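Local atomic coordinates of tail fiber protein (Pseudomonas aeruginosa, PDB entry 6CL6), a protein that forms the receptor-binding tail fiber of the R2 pyocin, a contractile injection system, and probably attaches the particle to the surface of target bacterial cells. Residues S178-Q183 with C197-T202; G147-S152 with L171-A176; G137-S142 with S159-P164. All blocks are in the same frame, centred on the assembly; numbering follows the deposited sequence.

In the fold
Contacts 1 and 2 lie in one mixed six-stranded sheet and contact 3 ties two loops beside it. Contact 2 is buried and joins strands 147-151 and 169-177 through backbone bonds and aromatic packing. Contact 1 pairs 180-187 with 193-199 and is only partly buried: a sulfur-aromatic core at one end gives way to water-bridged polar groups where strand 193-199 turns back. Contact 3 is a surface contact, relying on asparagine and backbone bonds with one leucine-tyrosine packing. The first two touch through the neighbouring strands 169-177 and 180-187, and both reach the second subunit. Q183 donates to L140 O, and Q151 meets Y163, so contact 3 is fastened to both.

Contact 1. Residues S178-Q183 with C197-T202; sequences SNFIYQ and CRHSNT. With EDO (1,2-ethanediol), chain T.
This contact belongs to an antiparallel beta hairpin, in which F180, I181 and Y182 pair with H199, R198 and C197; the strand axes run at 167°. I181 and R198 form the hydrogen-bonded pair, with R198 N giving its hydrogen to I181 O at 2.7 Å and I181 N giving its own to R198 O. Beyond the strands, S200 N reaches N179 O at 3.1 Å from above the carbonyl plane.

On the face carrying F180, Y182, C197 and H199, C197 SG sits over the centre of the Y182 ring, 3.7 Å from the centroid, a cysteine sulfur-aromatic contact. Its SG stands anti to the backbone N (chi1 -178°), which carries the sulfur across to that ring. H199 lies alongside F180 with H199 CD2 3.4 Å from F180 CE2; the ring planes meet obliquely. At the edge of the F180 ring lies a 1,2-ethanediol, probably from the crystallisation liquor, bonded weakly to H199 and also to T154 N of the second subunit.

On the other face, the R198 chain bends at chi3 (78°), bringing the guanidinium over I181 CG1 and letting R198 NH2 bond S178 O at 3.0 Å, in the carbonyl plane and on a lone pair. A water held by R198 NE, N201 N and S178 O reinforces this grip.

The type I' turn H199-T202 leads into strand 202-208, where R198 packs on W203 and H199 on F204. Strand 169-177 flanks the other side, with I181 on V173 and A175, while Y188 of the second subunit meets the H199 ring edge-to-face.

Contact 2. Residues G147-S152 with L171-A176; sequences GWWSQS and LHVYAA
W149 and L171, the residues with most surface buried here, form an antiparallel hydrogen-bonded pair, their CA atoms 5.2 Å apart. W149 N gives its hydrogen to L171 O at 2.8 Å, and L171 N returns one to W149 O. Two residues along, G147 and V173 repeat the pattern: V173 N bonds G147 O at 2.8 Å with a nearly straight angle of 176°, and G147 N bonds V173 O.

W149 also reaches past its own partner. With CG anti to the carbonyl carbon (chi1 -73°), the indole leans back over G147, and its CZ3 meets V173 CG2 at 3.8 Å. The G147 backbone takes angles accessible to glycine, and the indole packs close over its CA.

On the opposite face of the sheet W148 and H172, a non-hydrogen-bonded pair, lie side by side. The touching atom is W148 CB, which stands over one face of the imidazole, 3.9 Å from its centroid, in a CH-pi contact. The indole and imidazole planes are only 13° apart but slid past each other, so the rings barely overlap. W148 NE1 is satisfied by T127 O, and the H172 ring meets Y174 of the third subunit edge-to-face.

Such paired bonds, with successive residues sending their side chains to opposite faces, define an antiparallel beta pairing. Here it lies inside a mixed sheet, between strand 132-133 and strand 180-187, and the face bearing W148 and H172 takes part in the contact between subunits of the trimeric fiber.

Contact 3. Residues G137-S142 with S159-P164; sequences GVNLDS and SGANYP
N139 OD1 is gripped from opposite faces of its amide plane, by N162 ND2 at 2.9 Å across the contact and by D141 N from its own segment, two residues further on. The second bond closes an Asx turn. With CG anti to the backbone N (chi1 -173°), the N139 amide swings toward N162, and the two amide planes lie 17° apart. Two bonds on one oxygen fix the rotation of this amide.

The D141 carboxylate stacks on the N162 amide, planes 19° apart, with D141 OD1 3.3 Å from N162 CG; this is a packing of flat groups, not a hydrogen bond. The charge of D141 is instead answered by a salt bridge to R196.

The two backbones are bridged beside these groups. A161 N donates to V138 O at 2.8 Å, and L140 N donates to A161 O at 2.9 Å. At one end G137 N bonds S159 OG at 3.0 Å.

L140 supplies the apolar part. Its CD2 stands over one face of the Y163 ring, 4.0 Å from the centroid, a CH-pi contact, while L140 CD1 lies against N162 O and Y163 CA. The Y163 hydroxyl is bonded to Q151 and to a water that also takes the V138 N hydrogen.

Taken together, a single beta bridge at N139-A161 and an Asx turn leading into the 3-10 segment 140-142 join two loops next to the mixed sheet, one between strands 132-133 and 147-151, the other between helix 154-159 and strand 169-177.

Contact 1. Residues S178-Q183 with C197-T202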
ATOM      1  N   SER A 178     -14.558 -41.820  -9.388  1.00 14.22           N
ATOM      2  CA  SER A 178     -14.011 -42.202  -8.097  1.00 12.10           C
ATOM      3  C   SER A 178     -12.697 -41.482  -7.806  1.00 10.26           C
ATOM      4  O   SER A 178     -12.396 -41.174  -6.651  1.00 13.49           O
ATOM      5  CB  SER A 178     -13.828 -43.733  -8.078  1.00 12.10           C
ATOM      6  OG  SER A 178     -13.035 -44.140  -9.189  1.00 15.85           O
ATOM      7  N   ASN A 179     -11.891 -41.204  -8.823  1.00  9.33           N
ATOM      8  CA  ASN A 179     -10.615 -40.543  -8.587  1.00 12.19           C
ATOM      9  C   ASN A 179     -10.659 -39.043  -8.760  1.00  8.73           C
ATOM     10  O   ASN A 179      -9.606 -38.416  -8.710  1.00  9.54           O
ATOM     11  CB  ASN A 179      -9.537 -41.128  -9.503  1.00 12.43           C
ATOM     12  CG  ASN A 179      -9.031 -42.468  -8.996  1.00 17.15           C
ATOM     13  OD1 ASN A 179      -9.269 -42.828  -7.831  1.00 18.29           O
ATOM     14  ND2 ASN A 179      -8.349 -43.194  -9.841  1.00 19.39           N
ATOM     15  N   PHE A 180     -11.837 -38.459  -8.981  1.00 11.82           N
ATOM     16  CA  PHE A 180     -11.995 -37.004  -9.110  1.00 12.96           C
ATOM     17  C   PHE A 180     -13.387 -36.630  -8.572  1.00  9.89           C
ATOM     18  O   PHE A 180     -14.384 -36.676  -9.301  1.00 12.60           O
ATOM     19  CB  PHE A 180     -11.823 -36.544 -10.547  1.00 15.92           C
ATOM     20  CG  PHE A 180     -10.461 -36.766 -11.117  1.00 12.80           C
ATOM     21  CD1 PHE A 180     -10.150 -37.976 -11.752  1.00 15.45           C
ATOM     22  CD2 PHE A 180      -9.498 -35.769 -11.064  1.00 10.79           C
ATOM     23  CE1 PHE A 180      -8.890 -38.184 -12.290  1.00 12.71           C
ATOM     24  CE2 PHE A 180      -8.261 -35.954 -11.608  1.00 13.25           C
ATOM     25  CZ  PHE A 180      -7.952 -37.181 -12.221  1.00 11.58           C
ATOM     26  N   ILE A 181     -13.442 -36.311  -7.280  1.00 10.58           N
ATOM     27  CA  ILE A 181     -14.646 -35.866  -6.607  1.00  9.67           C
ATOM     28  C   ILE A 181     -14.465 -34.385  -6.327  1.00 13.86           C
ATOM     29  O   ILE A 181     -13.609 -34.014  -5.524  1.00 13.00           O
ATOM     30  CB  ILE A 181     -14.919 -36.601  -5.294  1.00 17.00           C
ATOM     31  CG1 ILE A 181     -14.941 -38.118  -5.448  1.00 17.99           C
ATOM     32  CG2 ILE A 181     -16.245 -36.080  -4.670  1.00 12.12           C
ATOM     33  CD1 ILE A 181     -16.058 -38.649  -6.277  1.00 25.68           C
ATOM     34  N   TYR A 182     -15.234 -33.537  -6.993  1.00 10.60           N
ATOM     35  CA  TYR A 182     -15.118 -32.078  -6.812  1.00  8.38           C
ATOM     36  C   TYR A 182     -16.193 -31.602  -5.830  1.00  7.93           C
ATOM     37  O   TYR A 182     -17.326 -32.114  -5.845  1.00 10.15           O
ATOM     38  CB  TYR A 182     -15.278 -31.379  -8.159  1.00  7.73           C
ATOM     39  CG  TYR A 182     -14.163 -31.659  -9.133  1.00  6.64           C
ATOM     40  CD1 TYR A 182     -14.163 -32.786  -9.948  1.00 10.77           C
ATOM     41  CD2 TYR A 182     -13.091 -30.780  -9.248  1.00  7.39           C
ATOM     42  CE1 TYR A 182     -13.141 -33.041 -10.820  1.00 11.89           C
ATOM     43  CE2 TYR A 182     -12.070 -31.019 -10.147  1.00 12.86           C
ATOM     44  CZ  TYR A 182     -12.083 -32.144 -10.907  1.00 10.18           C
ATOM     45  OH  TYR A 182     -11.064 -32.397 -11.799  1.00 11.49           O
ATOM     46  N   GLN A 183     -15.842 -30.627  -5.002  1.00  5.67           N
ATOM     47  CA  GLN A 183     -16.776 -29.953  -4.114  1.00  9.60           C
ATOM     48  C   GLN A 183     -16.592 -28.436  -4.208  1.00 13.22           C
ATOM     49  O   GLN A 183     -15.483 -27.939  -4.396  1.00 10.02           O
ATOM     50  CB  GLN A 183     -16.593 -30.388  -2.640  1.00 12.02           C
ATOM     51  CG  GLN A 183     -16.744 -31.879  -2.401  1.00 18.85           C
ATOM     52  CD  GLN A 183     -16.592 -32.256  -0.959  1.00 11.85           C
ATOM     53  OE1 GLN A 183     -15.797 -31.637  -0.229  1.00 10.46           O
ATOM     54  NE2 GLN A 183     -17.358 -33.271  -0.514  1.00 10.20           N
ATOM     55  N   CYS A 197     -10.992 -30.775  -4.450  1.00 12.12           N
ATOM     56  CA  CYS A 197     -11.166 -32.030  -5.170  1.00 15.03           C
ATOM     57  C   CYS A 197     -10.491 -33.179  -4.437  1.00 13.31           C
ATOM     58  O   CYS A 197      -9.327 -33.051  -4.008  1.00 15.44           O
ATOM     59  CB  CYS A 197     -10.551 -31.938  -6.579  1.00  8.43           C
ATOM     60  SG  CYS A 197     -10.721 -33.411  -7.627  1.00 12.90           S
ATOM     61  N   ARG A 198     -11.196 -34.318  -4.356  1.00 13.14           N
ATOM     62  CA  ARG A 198     -10.577 -35.571  -3.917  1.00  7.01           C
ATOM     63  C   ARG A 198      -9.958 -36.246  -5.120  1.00 11.46           C
ATOM     64  O   ARG A 198     -10.675 -36.718  -6.024  1.00 12.99           O
ATOM     65  CB  ARG A 198     -11.566 -36.489  -3.230  1.00 11.61           C
ATOM     66  CG  ARG A 198     -10.834 -37.638  -2.500  1.00 11.66           C
ATOM     67  CD  ARG A 198     -11.801 -38.657  -1.978  1.00 12.67           C
ATOM     68  NE  ARG A 198     -12.261 -39.525  -3.051  1.00 15.62           N
ATOM     69  CZ  ARG A 198     -13.158 -40.493  -2.885  1.00 15.27           C
ATOM     70  NH1 ARG A 198     -13.692 -40.705  -1.704  1.00 16.74           N
ATOM     71  NH2 ARG A 198     -13.528 -41.217  -3.922  1.00 16.49           N
ATOM     72  N   HIS A 199      -8.634 -36.322  -5.135  1.00 12.01           N
ATOM     73  CA  HIS A 199      -7.908 -36.878  -6.281  1.00  8.18           C
ATOM     74  C   HIS A 199      -7.281 -38.196  -5.839  1.00 12.29           C
ATOM     75  O   HIS A 199      -6.488 -38.217  -4.897  1.00 12.23           O
ATOM     76  CB  HIS A 199      -6.834 -35.926  -6.786  1.00 15.60           C
ATOM     77  CG  HIS A 199      -5.991 -36.525  -7.864  1.00 14.50           C
ATOM     78  ND1 HIS A 199      -4.620 -36.582  -7.798  1.00 18.40           N
ATOM     79  CD2 HIS A 199      -6.338 -37.149  -9.011  1.00 17.16           C
ATOM     80  CE1 HIS A 199      -4.157 -37.183  -8.876  1.00 21.70           C
ATOM     81  NE2 HIS A 199      -5.179 -37.533  -9.631  1.00 23.89           N
ATOM     82  N   SER A 200      -7.654 -39.286  -6.505  1.00 10.71           N
ATOM     83  CA  SER A 200      -7.202 -40.640  -6.145  1.00 16.25           C
ATOM     84  C   SER A 200      -7.258 -40.844  -4.645  1.00 22.54           C
ATOM     85  O   SER A 200      -6.295 -41.280  -4.001  1.00 17.46           O
ATOM     86  CB  SER A 200      -5.811 -40.911  -6.700  1.00 20.23           C
ATOM     87  OG  SER A 200      -5.882 -41.101  -8.104  1.00 31.34           O
ATOM     88  N   ASN A 201      -8.402 -40.482  -4.084  1.00 15.32           N
ATOM     89  CA  ASN A 201      -8.789 -40.726  -2.700  1.00 15.91           C
ATOM     90  C   ASN A 201      -8.074 -39.846  -1.684  1.00 14.16           C
ATOM     91  O   ASN A 201      -8.240 -40.062  -0.486  1.00 17.11           O
ATOM     92  CB  ASN A 201      -8.593 -42.212  -2.337  1.00 18.85           C
ATOM     93  CG  ASN A 201      -9.447 -43.150  -3.221  1.00 16.17           C
ATOM     94  OD1 ASN A 201     -10.666 -43.140  -3.141  1.00 35.05           O
ATOM     95  ND2 ASN A 201      -8.782 -43.955  -4.061  1.00 33.74           N
ATOM     96  N   THR A 202      -7.337 -38.827  -2.120  1.00 11.59           N
ATOM     97  CA  THR A 202      -6.732 -37.853  -1.205  1.00 12.28           C
ATOM     98  C   THR A 202      -7.266 -36.460  -1.515  1.00  8.24           C
ATOM     99  O   THR A 202      -7.188 -36.016  -2.645  1.00 13.00           O
ATOM    100  CB  THR A 202      -5.205 -37.862  -1.326  1.00 19.48           C
ATOM    101  OG1 THR A 202      -4.707 -39.167  -0.987  1.00 22.85           O
ATOM    102  CG2 THR A 202      -4.578 -36.832  -0.399  1.00 36.23           C
TER
HETATM  103  C1  EDO T 702      -4.587 -36.123 -12.820  1.00 35.67           C
HETATM  104  O1  EDO T 702      -3.921 -37.196 -12.155  1.00 40.71           O
HETATM  105  C2  EDO T 702      -3.542 -35.280 -13.548  1.00 23.48           C
HETATM  106  O2  EDO T 702      -3.246 -35.906 -14.801  1.00 19.17           O
HETATM  107  O   HOH W   1     -10.798 -39.397  -5.392  1.00 10.28           O
HETATM  108  O   HOH W   2     -10.069 -45.037  -6.795  1.00 21.56           O

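Contact 2. Residues G147-S152 with L171-A176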
ATOM      1  N   GLY A 147     -24.549 -34.018  -6.095  1.00  9.33           N
ATOM      2  CA  GLY A 147     -25.741 -33.382  -5.543  1.00 14.86           C
ATOM      3  C   GLY A 147     -25.417 -32.065  -4.864  1.00  9.11           C
ATOM      4  O   GLY A 147     -24.318 -31.521  -5.001  1.00 11.21           O
ATOM      5  N   TRP A 148     -26.400 -31.534  -4.165  1.00 11.43           N
ATOM      6  CA  TRP A 148     -26.142 -30.353  -3.373  1.00  9.17           C
ATOM      7  C   TRP A 148     -26.894 -30.464  -2.049  1.00  9.80           C
ATOM      8  O   TRP A 148     -28.002 -30.990  -1.990  1.00 15.64           O
ATOM      9  CB  TRP A 148     -26.503 -29.045  -4.087  1.00 17.83           C
ATOM     10  CG  TRP A 148     -27.898 -28.893  -4.572  1.00  8.87           C
ATOM     11  CD1 TRP A 148     -28.508 -29.629  -5.532  1.00 14.13           C
ATOM     12  CD2 TRP A 148     -28.845 -27.910  -4.163  1.00 10.71           C
ATOM     13  NE1 TRP A 148     -29.783 -29.170  -5.741  1.00 13.71           N
ATOM     14  CE2 TRP A 148     -30.015 -28.113  -4.915  1.00 14.55           C
ATOM     15  CE3 TRP A 148     -28.817 -26.866  -3.232  1.00 16.96           C
ATOM     16  CZ2 TRP A 148     -31.135 -27.326  -4.768  1.00 13.41           C
ATOM     17  CZ3 TRP A 148     -29.925 -26.083  -3.082  1.00 13.65           C
ATOM     18  CH2 TRP A 148     -31.080 -26.333  -3.837  1.00 16.95           C
ATOM     19  N   TRP A 149     -26.282 -29.915  -1.008  1.00 10.72           N
ATOM     20  CA  TRP A 149     -26.746 -30.036   0.358  1.00 13.99           C
ATOM     21  C   TRP A 149     -26.605 -28.696   1.071  1.00  9.95           C
ATOM     22  O   TRP A 149     -25.698 -27.907   0.778  1.00 12.46           O
ATOM     23  CB  TRP A 149     -25.965 -31.116   1.125  1.00 13.67           C
ATOM     24  CG  TRP A 149     -26.280 -32.492   0.762  1.00 10.21           C
ATOM     25  CD1 TRP A 149     -27.124 -33.335   1.408  1.00 13.69           C
ATOM     26  CD2 TRP A 149     -25.739 -33.234  -0.340  1.00 11.92           C
ATOM     27  NE1 TRP A 149     -27.147 -34.545   0.770  1.00 11.28           N
ATOM     28  CE2 TRP A 149     -26.321 -34.499  -0.317  1.00 19.41           C
ATOM     29  CE3 TRP A 149     -24.820 -32.948  -1.337  1.00  9.69           C
ATOM     30  CZ2 TRP A 149     -26.011 -35.488  -1.271  1.00 12.97           C
ATOM     31  CZ3 TRP A 149     -24.523 -33.905  -2.285  1.00 15.59           C
ATOM     32  CH2 TRP A 149     -25.129 -35.162  -2.252  1.00 14.97           C
ATOM     33  N   SER A 150     -27.481 -28.476   2.042  1.00 18.55           N
ATOM     34  CA  SER A 150     -27.532 -27.233   2.781  1.00 13.18           C
ATOM     35  C   SER A 150     -27.174 -27.454   4.236  1.00 12.77           C
ATOM     36  O   SER A 150     -27.754 -28.314   4.898  1.00 13.02           O
ATOM     37  CB  SER A 150     -28.938 -26.608   2.716  1.00 10.98           C
ATOM     38  OG  SER A 150     -28.979 -25.367   3.354  1.00 25.32           O
ATOM     39  N   GLN A 151     -26.243 -26.654   4.739  1.00  9.74           N
ATOM     40  CA  GLN A 151     -25.959 -26.592   6.165  1.00  9.98           C
ATOM     41  C   GLN A 151     -26.580 -25.300   6.665  1.00  9.46           C
ATOM     42  O   GLN A 151     -26.087 -24.199   6.364  1.00 13.95           O
ATOM     43  CB  GLN A 151     -24.458 -26.640   6.461  1.00 12.86           C
ATOM     44  CG  GLN A 151     -24.108 -26.455   7.938  1.00 19.65           C
ATOM     45  CD  GLN A 151     -24.818 -27.473   8.840  1.00 18.48           C
ATOM     46  OE1 GLN A 151     -25.847 -27.184   9.446  1.00 13.67           O
ATOM     47  NE2 GLN A 151     -24.269 -28.684   8.906  1.00 12.93           N
ATOM     48  N   SER A 152     -27.665 -25.430   7.400  1.00 14.09           N
ATOM     49  CA  SER A 152     -28.413 -24.276   7.879  1.00 12.99           C
ATOM     50  C   SER A 152     -27.920 -23.755   9.211  1.00 16.99           C
ATOM     51  O   SER A 152     -28.438 -22.747   9.691  1.00 11.78           O
ATOM     52  CB  SER A 152     -29.890 -24.640   7.936  1.00 13.90           C
ATOM     53  OG  SER A 152     -30.342 -25.003   6.634  1.00 16.16           O
ATOM     54  N   LEU A 171     -23.234 -26.666   0.028  1.00 10.30           N
ATOM     55  CA  LEU A 171     -22.287 -27.620  -0.528  1.00 10.15           C
ATOM     56  C   LEU A 171     -22.765 -28.190  -1.844  1.00 11.41           C
ATOM     57  O   LEU A 171     -23.882 -28.725  -1.918  1.00 11.44           O
ATOM     58  CB  LEU A 171     -22.045 -28.783   0.431  1.00  9.19           C
ATOM     59  CG  LEU A 171     -21.175 -29.939  -0.040  1.00  6.50           C
ATOM     60  CD1 LEU A 171     -19.714 -29.480  -0.098  1.00 11.82           C
ATOM     61  CD2 LEU A 171     -21.288 -31.127   0.878  1.00 11.25           C
ATOM     62  N   HIS A 172     -21.892 -28.129  -2.863  1.00  6.92           N
ATOM     63  CA  HIS A 172     -22.091 -28.859  -4.108  1.00  9.42           C
ATOM     64  C   HIS A 172     -21.071 -29.981  -4.225  1.00  9.63           C
ATOM     65  O   HIS A 172     -19.890 -29.796  -3.902  1.00 11.23           O
ATOM     66  CB  HIS A 172     -21.952 -27.969  -5.343  1.00  8.35           C
ATOM     67  CG  HIS A 172     -23.202 -27.270  -5.741  1.00 11.37           C
ATOM     68  ND1 HIS A 172     -23.563 -26.048  -5.226  1.00 14.58           N
ATOM     69  CD2 HIS A 172     -24.174 -27.606  -6.627  1.00 18.27           C
ATOM     70  CE1 HIS A 172     -24.703 -25.656  -5.774  1.00 18.28           C
ATOM     71  NE2 HIS A 172     -25.102 -26.595  -6.611  1.00 18.78           N
ATOM     72  N   VAL A 173     -21.516 -31.141  -4.688  1.00 11.29           N
ATOM     73  CA  VAL A 173     -20.627 -32.246  -4.983  1.00  5.04           C
ATOM     74  C   VAL A 173     -20.805 -32.627  -6.443  1.00 13.14           C
ATOM     75  O   VAL A 173     -21.918 -32.967  -6.868  1.00 13.35           O
ATOM     76  CB  VAL A 173     -20.896 -33.448  -4.072  1.00  7.42           C
ATOM     77  CG1 VAL A 173     -19.892 -34.568  -4.380  1.00  7.98           C
ATOM     78  CG2 VAL A 173     -20.866 -33.073  -2.624  1.00  7.69           C
ATOM     79  N   TYR A 174     -19.716 -32.611  -7.196  1.00  8.52           N
ATOM     80  CA  TYR A 174     -19.656 -33.104  -8.567  1.00 11.04           C
ATOM     81  C   TYR A 174     -18.751 -34.331  -8.572  1.00  7.29           C
ATOM     82  O   TYR A 174     -17.529 -34.235  -8.726  1.00 11.20           O
ATOM     83  CB  TYR A 174     -19.183 -32.034  -9.530  1.00 15.76           C
ATOM     84  CG  TYR A 174     -19.914 -30.720  -9.363  1.00 13.50           C
ATOM     85  CD1 TYR A 174     -21.207 -30.547  -9.844  1.00 11.40           C
ATOM     86  CD2 TYR A 174     -19.302 -29.650  -8.751  1.00 29.03           C
ATOM     87  CE1 TYR A 174     -21.858 -29.372  -9.709  1.00 14.67           C
ATOM     88  CE2 TYR A 174     -19.949 -28.457  -8.610  1.00 13.03           C
ATOM     89  CZ  TYR A 174     -21.246 -28.324  -9.096  1.00 21.73           C
ATOM     90  OH  TYR A 174     -21.912 -27.146  -8.990  1.00 18.10           O
ATOM     91  N   ALA A 175     -19.387 -35.504  -8.430  1.00 12.41           N
ATOM     92  CA  ALA A 175     -18.658 -36.773  -8.359  1.00 13.88           C
ATOM     93  C   ALA A 175     -18.362 -37.236  -9.790  1.00  8.93           C
ATOM     94  O   ALA A 175     -19.030 -38.117 -10.364  1.00 11.90           O
ATOM     95  CB  ALA A 175     -19.453 -37.788  -7.556  1.00 15.02           C
ATOM     96  N   ALA A 176     -17.350 -36.609 -10.382  1.00 12.26           N
ATOM     97  CA  ALA A 176     -17.011 -36.908 -11.778  1.00 14.99           C
ATOM     98  C   ALA A 176     -16.638 -38.362 -11.942  1.00 22.62           C
ATOM     99  O   ALA A 176     -17.113 -39.041 -12.861  1.00 15.04           O
ATOM    100  CB  ALA A 176     -15.874 -36.021 -12.267  1.00 18.96           C
TER

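Contact 3. Residues G137-S142 with S159-P164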
ATOM      1  N   GLY A 137     -22.036 -32.840  13.012  1.00 14.84           N
ATOM      2  CA  GLY A 137     -21.110 -33.967  12.999  1.00 17.75           C
ATOM      3  C   GLY A 137     -20.698 -34.515  11.649  1.00 16.88           C
ATOM      4  O   GLY A 137     -20.050 -35.572  11.606  1.00 13.87           O
ATOM      5  N   VAL A 138     -21.012 -33.837  10.548  1.00 12.20           N
ATOM      6  CA  VAL A 138     -20.736 -34.384   9.233  1.00 12.08           C
ATOM      7  C   VAL A 138     -19.296 -34.111   8.845  1.00 17.59           C
ATOM      8  O   VAL A 138     -18.804 -32.988   8.967  1.00 18.77           O
ATOM      9  CB  VAL A 138     -21.703 -33.822   8.174  1.00 12.88           C
ATOM     10  CG1 VAL A 138     -21.359 -34.349   6.817  1.00 19.32           C
ATOM     11  CG2 VAL A 138     -23.138 -34.147   8.546  1.00 20.51           C
ATOM     12  N   ASN A 139     -18.618 -35.148   8.369  1.00 11.47           N
ATOM     13  CA  ASN A 139     -17.313 -35.012   7.731  1.00 17.17           C
ATOM     14  C   ASN A 139     -17.534 -34.848   6.229  1.00 13.10           C
ATOM     15  O   ASN A 139     -18.023 -35.777   5.549  1.00 16.68           O
ATOM     16  CB  ASN A 139     -16.465 -36.234   8.037  1.00 19.15           C
ATOM     17  CG  ASN A 139     -15.042 -36.090   7.555  1.00 17.36           C
ATOM     18  OD1 ASN A 139     -14.701 -35.240   6.693  1.00 11.47           O
ATOM     19  ND2 ASN A 139     -14.173 -36.910   8.109  1.00 21.46           N
ATOM     20  N   LEU A 140     -17.200 -33.670   5.699  1.00 10.72           N
ATOM     21  CA  LEU A 140     -17.468 -33.423   4.299  1.00 10.61           C
ATOM     22  C   LEU A 140     -16.697 -34.359   3.397  1.00 12.36           C
ATOM     23  O   LEU A 140     -17.074 -34.516   2.236  1.00 13.29           O
ATOM     24  CB  LEU A 140     -17.158 -31.975   3.911  1.00 12.23           C
ATOM     25  CG  LEU A 140     -18.013 -30.913   4.601  1.00 11.65           C
ATOM     26  CD1 LEU A 140     -17.884 -29.583   3.881  1.00 11.69           C
ATOM     27  CD2 LEU A 140     -19.490 -31.284   4.697  1.00 16.66           C
ATOM     28  N   ASP A 141     -15.631 -34.992   3.911  1.00 11.99           N
ATOM     29  CA  ASP A 141     -14.943 -36.019   3.148  1.00 14.54           C
ATOM     30  C   ASP A 141     -15.859 -37.194   2.833  1.00 18.28           C
ATOM     31  O   ASP A 141     -15.547 -37.993   1.943  1.00 17.23           O
ATOM     32  CB  ASP A 141     -13.712 -36.557   3.915  1.00 15.42           C
ATOM     33  CG  ASP A 141     -12.534 -35.604   3.917  1.00 12.97           C
ATOM     34  OD1 ASP A 141     -12.670 -34.461   3.474  1.00 13.74           O
ATOM     35  OD2 ASP A 141     -11.405 -36.016   4.381  1.00 14.89           O
ATOM     36  N   SER A 142     -16.950 -37.337   3.564  1.00 11.97           N
ATOM     37  CA  SER A 142     -17.900 -38.432   3.311  1.00 15.49           C
ATOM     38  C   SER A 142     -18.948 -38.077   2.259  1.00 20.00           C
ATOM     39  O   SER A 142     -19.755 -38.925   1.886  1.00 12.28           O
ATOM     40  CB  SER A 142     -18.607 -38.816   4.615  1.00 23.58           C
ATOM     41  OG  SER A 142     -19.571 -37.817   4.972  1.00 23.74           O
ATOM     42  N   SER A 159     -19.376 -28.477  14.524  1.00 17.32           N
ATOM     43  CA  SER A 159     -19.297 -29.835  15.040  1.00 13.40           C
ATOM     44  C   SER A 159     -18.938 -30.871  13.974  1.00 17.38           C
ATOM     45  O   SER A 159     -18.727 -32.045  14.309  1.00 18.28           O
ATOM     46  CB  SER A 159     -20.620 -30.250  15.676  1.00 12.59           C
ATOM     47  OG  SER A 159     -21.640 -30.343  14.692  1.00 17.97           O
ATOM     48  N   GLY A 160     -18.907 -30.478  12.713  1.00 15.91           N
ATOM     49  CA  GLY A 160     -18.505 -31.352  11.636  1.00 16.12           C
ATOM     50  C   GLY A 160     -17.016 -31.263  11.374  1.00 18.27           C
ATOM     51  O   GLY A 160     -16.244 -30.730  12.170  1.00 16.50           O
ATOM     52  N   ALA A 161     -16.612 -31.829  10.238  1.00 17.95           N
ATOM     53  CA  ALA A 161     -15.220 -31.921   9.874  1.00 15.93           C
ATOM     54  C   ALA A 161     -15.066 -31.586   8.407  1.00 12.47           C
ATOM     55  O   ALA A 161     -15.963 -31.846   7.595  1.00 15.70           O
ATOM     56  CB  ALA A 161     -14.636 -33.297  10.150  1.00 17.42           C
ATOM     57  N   ASN A 162     -13.924 -30.960   8.086  1.00 14.88           N
ATOM     58  CA  ASN A 162     -13.533 -30.620   6.709  1.00 12.49           C
ATOM     59  C   ASN A 162     -14.464 -29.623   6.038  1.00 10.98           C
ATOM     60  O   ASN A 162     -14.480 -29.510   4.810  1.00 12.74           O
ATOM     61  CB  ASN A 162     -13.388 -31.903   5.880  1.00  7.52           C
ATOM     62  CG  ASN A 162     -12.102 -32.646   6.201  1.00 19.72           C
ATOM     63  OD1 ASN A 162     -11.013 -32.151   5.921  1.00 17.76           O
ATOM     64  ND2 ASN A 162     -12.221 -33.808   6.822  1.00 14.94           N
ATOM     65  N   TYR A 163     -15.217 -28.876   6.813  1.00  9.63           N
ATOM     66  CA  TYR A 163     -15.829 -27.653   6.313  1.00 13.31           C
ATOM     67  C   TYR A 163     -14.707 -26.640   6.072  1.00 16.43           C
ATOM     68  O   TYR A 163     -13.731 -26.605   6.834  1.00 15.19           O
ATOM     69  CB  TYR A 163     -16.831 -27.083   7.306  1.00 14.71           C
ATOM     70  CG  TYR A 163     -18.162 -27.807   7.400  1.00  8.10           C
ATOM     71  CD1 TYR A 163     -18.261 -29.020   8.064  1.00 12.13           C
ATOM     72  CD2 TYR A 163     -19.307 -27.263   6.834  1.00 20.22           C
ATOM     73  CE1 TYR A 163     -19.478 -29.668   8.172  1.00 12.20           C
ATOM     74  CE2 TYR A 163     -20.536 -27.907   6.934  1.00 16.92           C
ATOM     75  CZ  TYR A 163     -20.605 -29.112   7.610  1.00 16.98           C
ATOM     76  OH  TYR A 163     -21.828 -29.762   7.729  1.00 14.45           O
ATOM     77  N   PRO A 164     -14.795 -25.832   5.014  1.00 11.83           N
ATOM     78  CA  PRO A 164     -13.718 -24.865   4.757  1.00  9.34           C
ATOM     79  C   PRO A 164     -13.741 -23.670   5.672  1.00 11.14           C
ATOM     80  O   PRO A 164     -12.727 -22.971   5.794  1.00 11.36           O
ATOM     81  CB  PRO A 164     -13.957 -24.440   3.300  1.00  7.93           C
ATOM     82  CG  PRO A 164     -15.427 -24.617   3.089  1.00  9.28           C
ATOM     83  CD  PRO A 164     -15.823 -25.817   3.970  1.00 10.62           C
TER
HETATM   84  O   HOH W   3     -22.179 -31.053  10.113  1.00 13.76           O